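Local coordinates for protein racemase, putative (Roseobacter denitrificans, PDB 3TCS) that binds magnesium and D-alanine in a TIM-barrel pocket of the mandelate racemase family, and may be a racemase or hydro-lyase, as family relationship suggests, at residues B[138-143]-B[151-156]; B[190-195]-B[200-205]; B[213-218]-B[228-233]. One frame throughout, in Å; residues are numbered along the deposited sequence.

In the fold
Contacts 1, 2 and 3 follow one another along the chain without overlap, each a helix packed against a strand of one barrel sheet. Contact 1 uses strand 132-139 and helix 147-161, contact 2 helix 184-196 and strand 201-205, contact 3 helix 212-224 and strand 229-231. Between centres, contacts 1 and 2 lie about 10 Å apart, contacts 2 and 3 about 14 Å, and contacts 1 and 3 about 19 Å. Contact 2 touches both others; contacts 1 and 3 do not meet. Strands 201-205 and 229-231 are sheet neighbours, so Asp205 and Glu231 come together on one magnesium ion, while Met141 of contact 1 reaches the bound D-alanine.

Contact 1 (B[138-143]-B[151-156]); sequences ASSMKR and AERLKR
Ala138 and Leu154 mark where the two backbones come nearest, their CA atoms 7.6 Å apart, as the end of strand 132-139 passes one side of helix 147-161. The apolar meeting there is slight: Ala138 CB stands 4.5 Å from Leu154 CD2. Beyond the strand the contact turns polar, and Arg153 carries it. Its CG is held between the backbone N and the carbonyl carbon (chi1 69°), and from CG to NE the chain runs extended, which delivers the guanidinium to the loop after the strand. Ser140 OG lies at the edge of that group, in its plane, 2.7 Å from Arg153 NH2. The N-H...O angle of 125° shows that this hydrogen bond is weak although it is short. Stronger grips come from outside the segments: Glu150 takes the Ser140 hydroxyl with one carboxylate oxygen and forms a salt bridge to Arg153 NE with the other, and Glu337 pairs with Arg153 NH2 while accepting the N-H of Met141. Lys142 crosses the arginine obliquely, its CD 4.1 Å from Arg153 NH1. Lys142 NZ then comes to 4.4 Å from Arg153 NH1, a proximity of like charges probably balanced by Asp340, the salt-bridge partner of the lysine, and by the two glutamates on the arginine. Met141 CB points away from the helix, and its side chain touches the D-alanine bound in the pocket. The contact therefore ties the loop that supplies a pocket residue to the helix of the beta-alpha-beta unit formed by strand 132-139, helix 147-161 and strand 165-169. Strands 165-169 and 332-335 flank strand 132-139 in the barrel sheet, and on the outer layer Leu154 packs against Met192 of helix 184-196.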
loop_
_atom_site.group_PDB
_atom_site.type_symbol
_atom_site.label_atom_id
_atom_site.label_comp_id
_atom_site.label_asym_id
_atom_site.label_seq_id
_atom_site.Cartn_x
_atom_site.Cartn_y
_atom_site.Cartn_z
ATOM N N ALA B 138 -21.268 -8.754 19.501
ATOM C CA ALA B 138 -20.102 -9.326 20.164
ATOM C C ALA B 138 -19.252 -10.017 19.110
ATOM O O ALA B 138 -19.687 -10.965 18.457
ATOM C CB ALA B 138 -20.530 -10.313 21.236
ATOM N N SER B 139 -18.030 -9.534 18.940
ATOM C CA SER B 139 -17.155 -10.087 17.927
ATOM C C SER B 139 -15.995 -10.918 18.472
ATOM O O SER B 139 -15.146 -10.412 19.205
ATOM C CB SER B 139 -16.627 -8.939 17.056
ATOM O OG SER B 139 -15.997 -9.412 15.882
ATOM N N SER B 140 -15.978 -12.200 18.113
ATOM C CA SER B 140 -14.908 -13.105 18.520
ATOM C C SER B 140 -13.816 -13.049 17.456
ATOM O O SER B 140 -14.112 -13.084 16.262
ATOM C CB SER B 140 -15.413 -14.545 18.630
ATOM O OG SER B 140 -14.314 -15.437 18.699
ATOM N N MET B 141 -12.562 -12.970 17.889
ATOM C CA MET B 141 -11.431 -12.890 16.966
ATOM C C MET B 141 -10.703 -14.224 16.801
ATOM O O MET B 141 -9.904 -14.396 15.881
ATOM C CB MET B 141 -10.417 -11.863 17.477
ATOM C CG MET B 141 -10.978 -10.488 17.751
ATOM S SD MET B 141 -11.567 -9.691 16.260
ATOM C CE MET B 141 -12.838 -8.622 16.934
ATOM N N LYS B 142 -10.992 -15.163 17.692
ATOM C CA LYS B 142 -10.323 -16.457 17.695
ATOM C C LYS B 142 -10.806 -17.561 16.768
ATOM O O LYS B 142 -11.987 -17.665 16.449
ATOM C CB LYS B 142 -10.312 -17.009 19.122
ATOM C CG LYS B 142 -9.526 -16.168 20.113
ATOM C CD LYS B 142 -9.628 -16.750 21.515
ATOM C CE LYS B 142 -8.710 -16.026 22.487
ATOM N NZ LYS B 142 -8.768 -16.617 23.852
ATOM N N ARG B 143 -9.848 -18.383 16.348
ATOM C CA ARG B 143 -10.091 -19.553 15.519
ATOM C C ARG B 143 -9.557 -20.746 16.306
ATOM O O ARG B 143 -9.974 -21.887 16.100
ATOM C CB ARG B 143 -9.368 -19.443 14.180
ATOM C CG ARG B 143 -10.139 -18.634 13.166
ATOM C CD ARG B 143 -9.564 -18.782 11.778
ATOM N NE ARG B 143 -10.442 -18.160 10.797
ATOM C CZ ARG B 143 -10.560 -16.850 10.620
ATOM N NH1 ARG B 143 -9.844 -16.005 11.352
ATOM N NH2 ARG B 143 -11.420 -16.383 9.730
ATOM N N ALA B 151 -19.217 -20.891 21.933
ATOM C CA ALA B 151 -20.632 -20.712 22.227
ATOM C C ALA B 151 -20.833 -20.421 23.708
ATOM O O ALA B 151 -21.639 -19.575 24.078
ATOM C CB ALA B 151 -21.415 -21.966 21.829
ATOM N N GLU B 152 -20.084 -21.120 24.552
ATOM C CA GLU B 152 -20.198 -20.953 25.994
ATOM C C GLU B 152 -19.868 -19.534 26.445
ATOM O O GLU B 152 -20.634 -18.921 27.188
ATOM C CB GLU B 152 -19.293 -21.967 26.707
ATOM C CG GLU B 152 -19.359 -21.922 28.228
ATOM C CD GLU B 152 -18.650 -23.103 28.886
ATOM O OE1 GLU B 152 -17.474 -23.367 28.547
ATOM O OE2 GLU B 152 -19.273 -23.765 29.746
ATOM N N ARG B 153 -18.741 -18.995 25.993
ATOM C CA ARG B 153 -18.382 -17.646 26.409
ATOM C C ARG B 153 -19.312 -16.588 25.815
ATOM O O ARG B 153 -19.601 -15.579 26.456
ATOM C CB ARG B 153 -16.918 -17.329 26.060
ATOM C CG ARG B 153 -16.595 -17.196 24.578
ATOM C CD ARG B 153 -15.210 -16.558 24.400
ATOM N NE ARG B 153 -14.863 -16.349 22.997
ATOM C CZ ARG B 153 -13.781 -15.694 22.580
ATOM N NH1 ARG B 153 -12.930 -15.174 23.456
ATOM N NH2 ARG B 153 -13.550 -15.560 21.281
ATOM N N LEU B 154 -19.795 -16.814 24.598
ATOM C CA LEU B 154 -20.691 -15.842 23.975
ATOM C C LEU B 154 -22.080 -15.885 24.612
ATOM O O LEU B 154 -22.751 -14.857 24.738
ATOM C CB LEU B 154 -20.773 -16.097 22.469
ATOM C CG LEU B 154 -19.454 -15.830 21.730
ATOM C CD1 LEU B 154 -19.654 -16.004 20.224
ATOM C CD2 LEU B 154 -18.981 -14.410 22.035
ATOM N N LYS B 155 -22.511 -17.076 25.014
ATOM C CA LYS B 155 -23.812 -17.225 25.657
ATOM C C LYS B 155 -23.792 -16.480 26.991
ATOM O O LYS B 155 -24.774 -15.849 27.375
ATOM C CB LYS B 155 -24.124 -18.708 25.886
ATOM C CG LYS B 155 -25.547 -18.978 26.356
ATOM C CD LYS B 155 -25.810 -20.475 26.494
ATOM C CE LYS B 155 -27.278 -20.736 26.794
ATOM N NZ LYS B 155 -27.585 -22.189 26.826
ATOM N N ARG B 156 -22.670 -16.545 27.700
ATOM C CA ARG B 156 -22.574 -15.851 28.975
ATOM C C ARG B 156 -22.613 -14.339 28.766
ATOM O O ARG B 156 -23.205 -13.615 29.561
ATOM C CB ARG B 156 -21.306 -16.284 29.715
ATOM C CG ARG B 156 -21.399 -17.743 30.133
ATOM C CD ARG B 156 -20.205 -18.245 30.925
ATOM N NE ARG B 156 -20.418 -19.639 31.313
ATOM C CZ ARG B 156 -19.515 -20.404 31.915
ATOM N NH1 ARG B 156 -18.316 -19.915 32.208
ATOM N NH2 ARG B 156 -19.813 -21.660 32.226
#

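Contact 2 (B[190-195]-B[200-205]); sequences PTMRRE and VDLLID. With MG (magnesium ion), chain J; DAL (D-alanine), chain L.
Leu202 CD1 sits over the centre of one face of the Arg193 guanidinium, 3.4 Å from Arg193 CZ, and the same methyl lies 4.1 Å from Met192 CB. This is the close-packed part, with one leucine branch wedged between the helix backbone and a folded-back arginine. Bends at chi2 (55°) and chi3 (73°) turn the arginine head over the leucine instead of letting it run out from the helix. Helix 184-196 and strand 201-205 complete a beta-alpha-beta unit of the TIM barrel begun by strand 165-169, and Asp205, at the far end of the strand, binds the magnesium ion through OD2 at 2.1 Å, together with Glu231 and Glu257. Toward the partly exposed Val200 the packing gives way to polar links at the guanidinium edge. Arg193 NH1 donates to Val200 O over 3.1 Å in a nearly straight bond (168°), and Gly197 O takes the same nitrogen while His225 O takes NE. Water 1 bridges Arg193 NH2 and Leu202 N, at 3.0 Å from each. Side-chain packing is sparse on this side: Val200 CG2 comes no nearer to the arginine than 4.1 Å, at Arg193 NH1.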
loop_
_atom_site.group_PDB
_atom_site.type_symbol
_atom_site.label_atom_id
_atom_site.label_comp_id
_atom_site.label_asym_id
_atom_site.label_seq_id
_atom_site.Cartn_x
_atom_site.Cartn_y
_atom_site.Cartn_z
ATOM N N PRO B 190 -23.965 -24.739 13.321
ATOM C CA PRO B 190 -25.142 -25.169 14.080
ATOM C C PRO B 190 -24.974 -24.947 15.585
ATOM O O PRO B 190 -25.945 -24.666 16.280
ATOM C CB PRO B 190 -25.270 -26.655 13.725
ATOM C CG PRO B 190 -23.863 -27.059 13.389
ATOM C CD PRO B 190 -23.365 -25.871 12.595
ATOM N N THR B 191 -23.745 -25.067 16.081
ATOM C CA THR B 191 -23.485 -24.874 17.509
ATOM C C THR B 191 -23.887 -23.482 17.984
ATOM O O THR B 191 -24.484 -23.333 19.049
ATOM C CB THR B 191 -21.991 -25.111 17.858
ATOM O OG1 THR B 191 -21.666 -26.492 17.661
ATOM C CG2 THR B 191 -21.712 -24.746 19.313
ATOM N N MET B 192 -23.556 -22.457 17.208
ATOM C CA MET B 192 -23.921 -21.096 17.601
ATOM C C MET B 192 -25.440 -20.905 17.617
ATOM O O MET B 192 -25.990 -20.317 18.549
ATOM C CB MET B 192 -23.272 -20.078 16.662
ATOM C CG MET B 192 -21.772 -19.910 16.886
ATOM S SD MET B 192 -21.399 -19.428 18.591
ATOM C CE MET B 192 -22.141 -17.793 18.598
ATOM N N ARG B 193 -26.125 -21.407 16.597
ATOM C CA ARG B 193 -27.575 -21.259 16.563
ATOM C C ARG B 193 -28.233 -22.023 17.710
ATOM O O ARG B 193 -29.160 -21.525 18.356
ATOM C CB ARG B 193 -28.145 -21.745 15.229
ATOM C CG ARG B 193 -29.670 -21.684 15.188
ATOM C CD ARG B 193 -30.168 -20.280 15.524
ATOM N NE ARG B 193 -29.908 -19.358 14.426
ATOM C CZ ARG B 193 -29.945 -18.033 14.516
ATOM N NH1 ARG B 193 -30.228 -17.436 15.670
ATOM N NH2 ARG B 193 -29.703 -17.302 13.435
ATOM N N ARG B 194 -27.753 -23.235 17.966
ATOM C CA ARG B 194 -28.305 -24.047 19.042
ATOM C C ARG B 194 -28.105 -23.400 20.402
ATOM O O ARG B 194 -29.047 -23.256 21.178
ATOM C CB ARG B 194 -27.648 -25.431 19.069
ATOM C CG ARG B 194 -28.102 -26.284 20.243
ATOM C CD ARG B 194 -27.373 -27.619 20.322
ATOM N NE ARG B 194 -25.938 -27.478 20.557
ATOM C CZ ARG B 194 -25.000 -27.783 19.665
ATOM N NH1 ARG B 194 -25.343 -28.242 18.472
ATOM N NH2 ARG B 194 -23.715 -27.644 19.969
ATOM N N GLU B 195 -26.868 -23.006 20.679
ATOM C CA GLU B 195 -26.525 -22.425 21.968
ATOM C C GLU B 195 -26.973 -20.994 22.229
ATOM O O GLU B 195 -27.355 -20.674 23.353
ATOM C CB GLU B 195 -25.015 -22.536 22.195
ATOM C CG GLU B 195 -24.492 -23.970 22.250
ATOM C CD GLU B 195 -25.181 -24.805 23.315
ATOM O OE1 GLU B 195 -25.352 -24.306 24.449
ATOM O OE2 GLU B 195 -25.546 -25.962 23.021
ATOM N N VAL B 200 -31.370 -14.160 18.242
ATOM C CA VAL B 200 -30.168 -13.344 18.139
ATOM C C VAL B 200 -29.646 -13.418 16.709
ATOM O O VAL B 200 -29.916 -14.380 15.989
ATOM C CB VAL B 200 -29.046 -13.818 19.097
ATOM C CG1 VAL B 200 -29.513 -13.722 20.534
ATOM C CG2 VAL B 200 -28.622 -15.237 18.759
ATOM N N ASP B 201 -28.919 -12.392 16.289
ATOM C CA ASP B 201 -28.352 -12.383 14.950
ATOM C C ASP B 201 -27.006 -13.078 15.000
ATOM O O ASP B 201 -26.235 -12.883 15.937
ATOM C CB ASP B 201 -28.157 -10.953 14.444
ATOM C CG ASP B 201 -29.465 -10.263 14.130
ATOM O OD1 ASP B 201 -30.301 -10.867 13.424
ATOM O OD2 ASP B 201 -29.650 -9.112 14.577
ATOM N N LEU B 202 -26.723 -13.890 13.993
ATOM C CA LEU B 202 -25.456 -14.594 13.945
ATOM C C LEU B 202 -24.713 -14.206 12.683
ATOM O O LEU B 202 -25.267 -14.250 11.579
ATOM C CB LEU B 202 -25.685 -16.106 13.991
ATOM C CG LEU B 202 -26.367 -16.599 15.268
ATOM C CD1 LEU B 202 -26.576 -18.109 15.196
ATOM C CD2 LEU B 202 -25.501 -16.234 16.476
ATOM N N LEU B 203 -23.457 -13.814 12.865
ATOM C CA LEU B 203 -22.588 -13.391 11.778
ATOM C C LEU B 203 -21.365 -14.297 11.752
ATOM O O LEU B 203 -21.032 -14.928 12.754
ATOM C CB LEU B 203 -22.108 -11.957 12.013
ATOM C CG LEU B 203 -23.117 -10.816 12.163
ATOM C CD1 LEU B 203 -23.916 -10.960 13.463
ATOM C CD2 LEU B 203 -22.354 -9.500 12.157
ATOM N N ILE B 204 -20.691 -14.365 10.615
ATOM C CA ILE B 204 -19.484 -15.173 10.542
ATOM C C ILE B 204 -18.494 -14.460 9.621
ATOM O O ILE B 204 -18.895 -13.699 8.740
ATOM C CB ILE B 204 -19.794 -16.612 10.056
ATOM C CG1 ILE B 204 -18.692 -17.560 10.534
ATOM C CG2 ILE B 204 -19.923 -16.643 8.540
ATOM C CD1 ILE B 204 -19.085 -19.033 10.505
ATOM N N ASP B 205 -17.203 -14.686 9.846
ATOM C CA ASP B 205 -16.155 -14.034 9.061
ATOM C C ASP B 205 -15.150 -15.101 8.640
ATOM O O ASP B 205 -14.606 -15.803 9.490
ATOM C CB ASP B 205 -15.455 -12.982 9.932
ATOM C CG ASP B 205 -14.639 -11.988 9.124
ATOM O OD1 ASP B 205 -14.103 -12.366 8.060
ATOM O OD2 ASP B 205 -14.526 -10.826 9.575
HETATM MG MG MG J . -13.662 -9.033 9.005
HETATM N N DAL L . -14.105 -8.049 11.112
HETATM C CA DAL L . -13.162 -8.933 11.820
HETATM C CB DAL L . -12.768 -8.330 13.161
HETATM C C DAL L . -11.936 -9.125 10.994
HETATM O O DAL L . -12.016 -9.605 9.909
HETATM O O HOH W 1 -29.063 -14.549 12.291
HETATM O O HOH W 2 -12.857 -10.097 7.384
#

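Contact 3 (B[213-218]-B[228-233]); sequences DRAIEV and CHFEEP. With MG (magnesium ion), chain J; DAL (D-alanine), chain L.
Glu231 OE1 is gripped by several groups: His229 NE2 donates to it over 2.9 Å in an almost straight bond (172°), Lys167 forms a salt bridge with it, and Gln278 adds a weak hydrogen bond. With that oxygen anchored, the other, Glu231 OE2, binds the magnesium ion at 2.0 Å. Between His229 and Glu231 in the sequence, Phe230 turns to the other side of the strand and meets helix 212-224. Its CG stands anti to the backbone N (chi1 -170°), which carries the ring outward to the helix. There the ring presents its edge to a backbone carbonyl, Phe230 CE2 lying 3.3 Å from Ala215 O and the oxygen in the ring plane. The side chains of Val218 and Phe230 cross at about a right angle, Val218 CG1 reaching Phe230 CZ at 4.0 Å. Pro233 CB rests over one ring face, toward the rim, and also touches Ala215 CB at 3.8 Å, so that the proline fills the angle between ring and helix. Replacing Phe230 with an alanine is likely to leave Val218 and Pro233 without their aromatic partner and to open a gap between strand and helix. Val245 of helix 239-248 packs on both Ala215 and Pro233, and Phe230 also touches Leu249, which with Thr246 binds a second magnesium ion. No hydrogen bond crosses between the two segments. The chemistry thus divides by strand face: mostly apolar contacts, with one carbonyl at the ring edge, join strand and helix, whereas on the other face Glu231, held by His229 and Lys167, turns to the metal and D-alanine.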
loop_
_atom_site.group_PDB
_atom_site.type_symbol
_atom_site.label_atom_id
_atom_site.label_comp_id
_atom_site.label_asym_id
_atom_site.label_seq_id
_atom_site.Cartn_x
_atom_site.Cartn_y
_atom_site.Cartn_z
ATOM N N ASP B 213 -16.419 -21.430 -5.001
ATOM C CA ASP B 213 -17.212 -22.651 -4.849
ATOM C C ASP B 213 -17.331 -23.115 -3.404
ATOM O O ASP B 213 -18.420 -23.451 -2.944
ATOM C CB ASP B 213 -16.637 -23.789 -5.699
ATOM C CG ASP B 213 -16.903 -23.598 -7.174
ATOM O OD1 ASP B 213 -18.001 -23.111 -7.513
ATOM O OD2 ASP B 213 -16.026 -23.943 -7.995
ATOM N N ARG B 214 -16.215 -23.136 -2.687
ATOM C CA ARG B 214 -16.232 -23.564 -1.295
ATOM C C ARG B 214 -17.022 -22.582 -0.431
ATOM O O ARG B 214 -17.736 -22.987 0.489
ATOM C CB ARG B 214 -14.800 -23.707 -0.768
ATOM C CG ARG B 214 -14.703 -24.042 0.720
ATOM C CD ARG B 214 -15.538 -25.266 1.101
ATOM N NE ARG B 214 -15.399 -25.563 2.525
ATOM C CZ ARG B 214 -16.232 -26.321 3.231
ATOM N NH1 ARG B 214 -17.290 -26.879 2.653
ATOM N NH2 ARG B 214 -16.007 -26.515 4.525
ATOM N N ALA B 215 -16.893 -21.292 -0.730
ATOM C CA ALA B 215 -17.607 -20.263 0.018
ATOM C C ALA B 215 -19.108 -20.431 -0.174
ATOM O O ALA B 215 -19.893 -20.217 0.754
ATOM C CB ALA B 215 -17.173 -18.870 -0.446
ATOM N N ILE B 216 -19.513 -20.804 -1.383
ATOM C CA ILE B 216 -20.931 -20.991 -1.662
ATOM C C ILE B 216 -21.468 -22.188 -0.874
ATOM O O ILE B 216 -22.607 -22.165 -0.399
ATOM C CB ILE B 216 -21.174 -21.163 -3.179
ATOM C CG1 ILE B 216 -20.842 -19.847 -3.896
ATOM C CG2 ILE B 216 -22.628 -21.558 -3.436
ATOM C CD1 ILE B 216 -20.799 -19.940 -5.418
ATOM N N GLU B 217 -20.648 -23.227 -0.724
ATOM C CA GLU B 217 -21.058 -24.399 0.051
ATOM C C GLU B 217 -21.229 -23.961 1.502
ATOM O O GLU B 217 -22.199 -24.323 2.166
ATOM C CB GLU B 217 -19.998 -25.505 0.009
ATOM C CG GLU B 217 -19.663 -26.054 -1.364
ATOM C CD GLU B 217 -18.790 -27.301 -1.286
ATOM O OE1 GLU B 217 -17.808 -27.303 -0.509
ATOM O OE2 GLU B 217 -19.085 -28.279 -2.004
ATOM N N VAL B 218 -20.270 -23.190 2.004
ATOM C CA VAL B 218 -20.361 -22.713 3.376
ATOM C C VAL B 218 -21.561 -21.775 3.496
ATOM O O VAL B 218 -22.266 -21.791 4.501
ATOM C CB VAL B 218 -19.068 -21.981 3.804
ATOM C CG1 VAL B 218 -19.237 -21.377 5.196
ATOM C CG2 VAL B 218 -17.904 -22.962 3.807
ATOM N N CYS B 228 -27.092 -14.195 9.146
ATOM C CA CYS B 228 -27.471 -13.077 8.284
ATOM C C CYS B 228 -26.299 -12.265 7.752
ATOM O O CYS B 228 -26.506 -11.253 7.088
ATOM C CB CYS B 228 -28.390 -12.134 9.056
ATOM S SG CYS B 228 -27.580 -11.358 10.484
ATOM N N HIS B 229 -25.077 -12.726 7.996
ATOM C CA HIS B 229 -23.900 -11.959 7.597
ATOM C C HIS B 229 -22.713 -12.895 7.327
ATOM O O HIS B 229 -22.269 -13.606 8.218
ATOM C CB HIS B 229 -23.638 -10.984 8.758
ATOM C CG HIS B 229 -22.423 -10.125 8.615
ATOM N ND1 HIS B 229 -22.493 -8.750 8.629
ATOM C CD2 HIS B 229 -21.105 -10.433 8.624
ATOM C CE1 HIS B 229 -21.273 -8.248 8.663
ATOM N NE2 HIS B 229 -20.410 -9.248 8.663
ATOM N N PHE B 230 -22.230 -12.904 6.084
ATOM C CA PHE B 230 -21.106 -13.749 5.665
ATOM C C PHE B 230 -19.981 -12.817 5.217
ATOM O O PHE B 230 -19.987 -12.295 4.096
ATOM C CB PHE B 230 -21.556 -14.664 4.514
ATOM C CG PHE B 230 -20.561 -15.740 4.145
ATOM C CD1 PHE B 230 -19.431 -15.978 4.922
ATOM C CD2 PHE B 230 -20.780 -16.534 3.024
ATOM C CE1 PHE B 230 -18.533 -16.996 4.586
ATOM C CE2 PHE B 230 -19.894 -17.553 2.677
ATOM C CZ PHE B 230 -18.769 -17.786 3.458
ATOM N N GLU B 231 -19.006 -12.624 6.099
ATOM C CA GLU B 231 -17.910 -11.701 5.833
ATOM C C GLU B 231 -16.641 -12.254 5.196
ATOM O O GLU B 231 -16.137 -13.312 5.586
ATOM C CB GLU B 231 -17.544 -10.983 7.135
ATOM C CG GLU B 231 -16.611 -9.793 6.971
ATOM C CD GLU B 231 -16.520 -8.965 8.246
ATOM O OE1 GLU B 231 -17.513 -8.943 9.002
ATOM O OE2 GLU B 231 -15.475 -8.324 8.480
ATOM N N GLU B 232 -16.137 -11.501 4.218
ATOM C CA GLU B 232 -14.902 -11.813 3.501
ATOM C C GLU B 232 -14.750 -13.296 3.171
ATOM O O GLU B 232 -13.805 -13.957 3.612
ATOM C CB GLU B 232 -13.712 -11.329 4.333
ATOM C CG GLU B 232 -12.450 -11.071 3.537
ATOM C CD GLU B 232 -11.362 -10.438 4.389
ATOM O OE1 GLU B 232 -11.634 -9.381 4.994
ATOM O OE2 GLU B 232 -10.244 -10.993 4.454
ATOM N N PRO B 233 -15.682 -13.840 2.377
ATOM C CA PRO B 233 -15.620 -15.255 2.012
ATOM C C PRO B 233 -14.380 -15.644 1.212
ATOM O O PRO B 233 -13.813 -16.717 1.426
ATOM C CB PRO B 233 -16.906 -15.463 1.217
ATOM C CG PRO B 233 -17.142 -14.120 0.594
ATOM C CD PRO B 233 -16.830 -13.178 1.735
HETATM MG MG MG J . -13.662 -9.033 9.005
HETATM N N DAL L . -14.105 -8.049 11.112
HETATM C CA DAL L . -13.162 -8.933 11.820
HETATM C CB DAL L . -12.768 -8.330 13.161
HETATM C C DAL L . -11.936 -9.125 10.994
HETATM O O DAL L . -12.016 -9.605 9.909
HETATM O O HOH W 2 -12.857 -10.097 7.384
#